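Local coordinates for alpha-L-arabinofuranosidase B (Aspergillus kawachii, PDB 6SXT), which hydrolyses terminal non-reducing alpha-L-arabinofuranosyl residues from arabinoxylan, arabinan and arabinogalactan as a retaining family 54 glycoside hydrolase, at residues C15-S20 with N81-T86. Numbering follows the deposited sequence.
Sequences CVAAHS and NGNHLT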
loop_
_atom_site.group_PDB
_atom_site.type_symbol
_atom_site.label_atom_id
_atom_site.label_comp_id
_atom_site.label_asym_id
_atom_site.label_seq_id
_atom_site.Cartn_x
_atom_site.Cartn_y
_atom_site.Cartn_z
ATOM N N CYS A 15 -6.727 5.145 -23.079
ATOM C CA CYS A 15 -6.914 5.369 -21.642
ATOM C C CYS A 15 -7.976 6.439 -21.429
ATOM O O CYS A 15 -7.968 7.516 -22.100
ATOM C CB CYS A 15 -5.629 5.844 -20.989
ATOM S SG CYS A 15 -4.337 4.570 -21.091
ATOM N N VAL A 16 -8.841 6.192 -20.467
ATOM C CA VAL A 16 -9.773 7.197 -19.933
ATOM C C VAL A 16 -9.459 7.547 -18.489
ATOM O O VAL A 16 -10.090 8.455 -17.937
ATOM C CB VAL A 16 -11.224 6.744 -20.109
ATOM C CG1 VAL A 16 -11.533 6.679 -21.599
ATOM C CG2 VAL A 16 -11.499 5.428 -19.388
ATOM N N ALA A 17 -8.532 6.835 -17.858
ATOM C CA ALA A 17 -8.019 7.193 -16.525
ATOM C C ALA A 17 -6.628 6.607 -16.466
ATOM O O ALA A 17 -6.446 5.434 -16.866
ATOM C CB ALA A 17 -8.916 6.641 -15.448
ATOM N N ALA A 18 -5.669 7.363 -15.975
ATOM C CA ALA A 18 -4.258 6.919 -16.003
ATOM C C ALA A 18 -3.613 7.426 -14.720
ATOM O O ALA A 18 -3.499 8.657 -14.517
ATOM C CB ALA A 18 -3.567 7.479 -17.228
ATOM N N HIS A 19 -3.242 6.525 -13.852
ATOM C CA HIS A 19 -2.854 6.871 -12.465
ATOM C C HIS A 19 -1.475 6.286 -12.134
ATOM O O HIS A 19 -1.280 5.071 -12.261
ATOM C CB HIS A 19 -3.839 6.246 -11.517
ATOM C CG HIS A 19 -5.230 6.733 -11.670
ATOM N ND1 HIS A 19 -6.278 5.872 -11.964
ATOM C CD2 HIS A 19 -5.732 7.969 -11.562
ATOM C CE1 HIS A 19 -7.394 6.575 -12.025
ATOM N NE2 HIS A 19 -7.123 7.866 -11.768
ATOM N N SER A 20 -0.537 7.109 -11.695
ATOM C CA SER A 20 0.762 6.584 -11.230
ATOM C C SER A 20 1.441 7.614 -10.364
ATOM O O SER A 20 1.476 8.795 -10.735
ATOM C CB SER A 20 1.707 6.238 -12.392
ATOM O OG SER A 20 2.924 5.730 -11.851
ATOM N N ASN A 81 -9.147 13.430 -18.458
ATOM C CA ASN A 81 -10.582 13.235 -18.187
ATOM C C ASN A 81 -10.994 13.758 -16.803
ATOM O O ASN A 81 -12.170 13.709 -16.511
ATOM C CB ASN A 81 -11.010 11.790 -18.380
ATOM C CG ASN A 81 -11.025 11.352 -19.836
ATOM O OD1 ASN A 81 -10.146 10.625 -20.330
ATOM N ND2 ASN A 81 -11.865 11.998 -20.603
ATOM N N GLY A 82 -10.061 14.146 -15.939
ATOM C CA GLY A 82 -10.390 14.651 -14.605
ATOM C C GLY A 82 -10.640 13.570 -13.582
ATOM O O GLY A 82 -11.131 13.871 -12.509
ATOM N N ASN A 83 -10.283 12.306 -13.871
ATOM C CA ASN A 83 -10.647 11.155 -13.024
ATOM C C ASN A 83 -9.644 10.974 -11.881
ATOM O O ASN A 83 -9.168 9.836 -11.648
ATOM C CB ASN A 83 -10.813 9.885 -13.862
ATOM C CG ASN A 83 -11.942 10.062 -14.846
ATOM O OD1 ASN A 83 -12.934 10.736 -14.485
ATOM N ND2 ASN A 83 -11.862 9.439 -16.021
ATOM N N HIS A 84 -9.314 12.033 -11.173
ATOM C CA HIS A 84 -8.315 11.982 -10.082
ATOM C C HIS A 84 -8.866 11.162 -8.921
ATOM O O HIS A 84 -10.079 11.190 -8.620
ATOM C CB HIS A 84 -8.021 13.401 -9.614
ATOM C CG HIS A 84 -7.808 14.372 -10.708
ATOM N ND1 HIS A 84 -6.906 14.174 -11.728
ATOM C CD2 HIS A 84 -8.360 15.603 -10.888
ATOM C CE1 HIS A 84 -6.922 15.239 -12.513
ATOM N NE2 HIS A 84 -7.839 16.128 -12.033
ATOM N N LEU A 85 -7.996 10.377 -8.291
ATOM C CA LEU A 85 -8.369 9.574 -7.117
ATOM C C LEU A 85 -8.079 10.344 -5.834
ATOM O O LEU A 85 -6.959 10.839 -5.642
ATOM C CB LEU A 85 -7.574 8.271 -7.134
ATOM C CG LEU A 85 -7.852 7.358 -8.293
ATOM C CD1 LEU A 85 -6.937 6.140 -8.241
ATOM C CD2 LEU A 85 -9.283 6.914 -8.312
ATOM N N THR A 86 -9.095 10.464 -4.983
ATOM C CA THR A 86 -9.043 11.191 -3.714
ATOM C C THR A 86 -9.484 10.270 -2.563
ATOM O O THR A 86 -9.953 9.118 -2.772
ATOM C CB THR A 86 -9.869 12.488 -3.799
ATOM O OG1 THR A 86 -11.225 12.104 -4.022
ATOM C CG2 THR A 86 -9.333 13.455 -4.829
#
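Val16 meets the loop at residues 81-86 through its backbone carbonyl. Asn83 ND2 donates a hydrogen bond to Val16 O at 2.8 Å. The bond is bent, 135° at the hydrogen, although the oxygen lies close to the amide plane. A second hydrogen bond, from ND2 to Thr136 O, helps fix how the amide is turned. A classic beta bulge sets Val16 and Ala17 opposite Met295. Within the bulge, Ala17 CB rests against Asn83 CB at 4.1 Å, a small nonpolar touch beside the amide. Asp77, earlier in the same loop, accepts hydrogen bonds from Ala18 N at one carboxylate oxygen and from Asn83 N at the other.

His19 makes the second direct hydrogen bond. Its NE2 donates to Asn83 O at 2.8 Å, nearly straight at 173° and in the plane of the ring. CG stands anti to the carbonyl carbon (chi1 -62°), and the ring reaches across to the loop. ND1 is hydrogen-bonded to Tyr164 OH; with both nitrogens engaged, the ring's rotation is restrained. Leu85 lies over one face. Its CD1 sits 3.7 Å from the ring centroid, almost on the ring normal, in a CH-pi contact. The chain turns sharply at Asn83, in an inverse gamma turn, and this residue meets the strand through both its amide and its carbonyl.

This buried polar and CH-pi contact lies within the concanavalin-like, all-beta catalytic domain. It joins strand 15-20, paired antiparallel with strand 288-296, to the connection between strands 70-75 and 86-87. Ile274 of strand 273-276 touches Ala17, His19, Asn83 and Leu85.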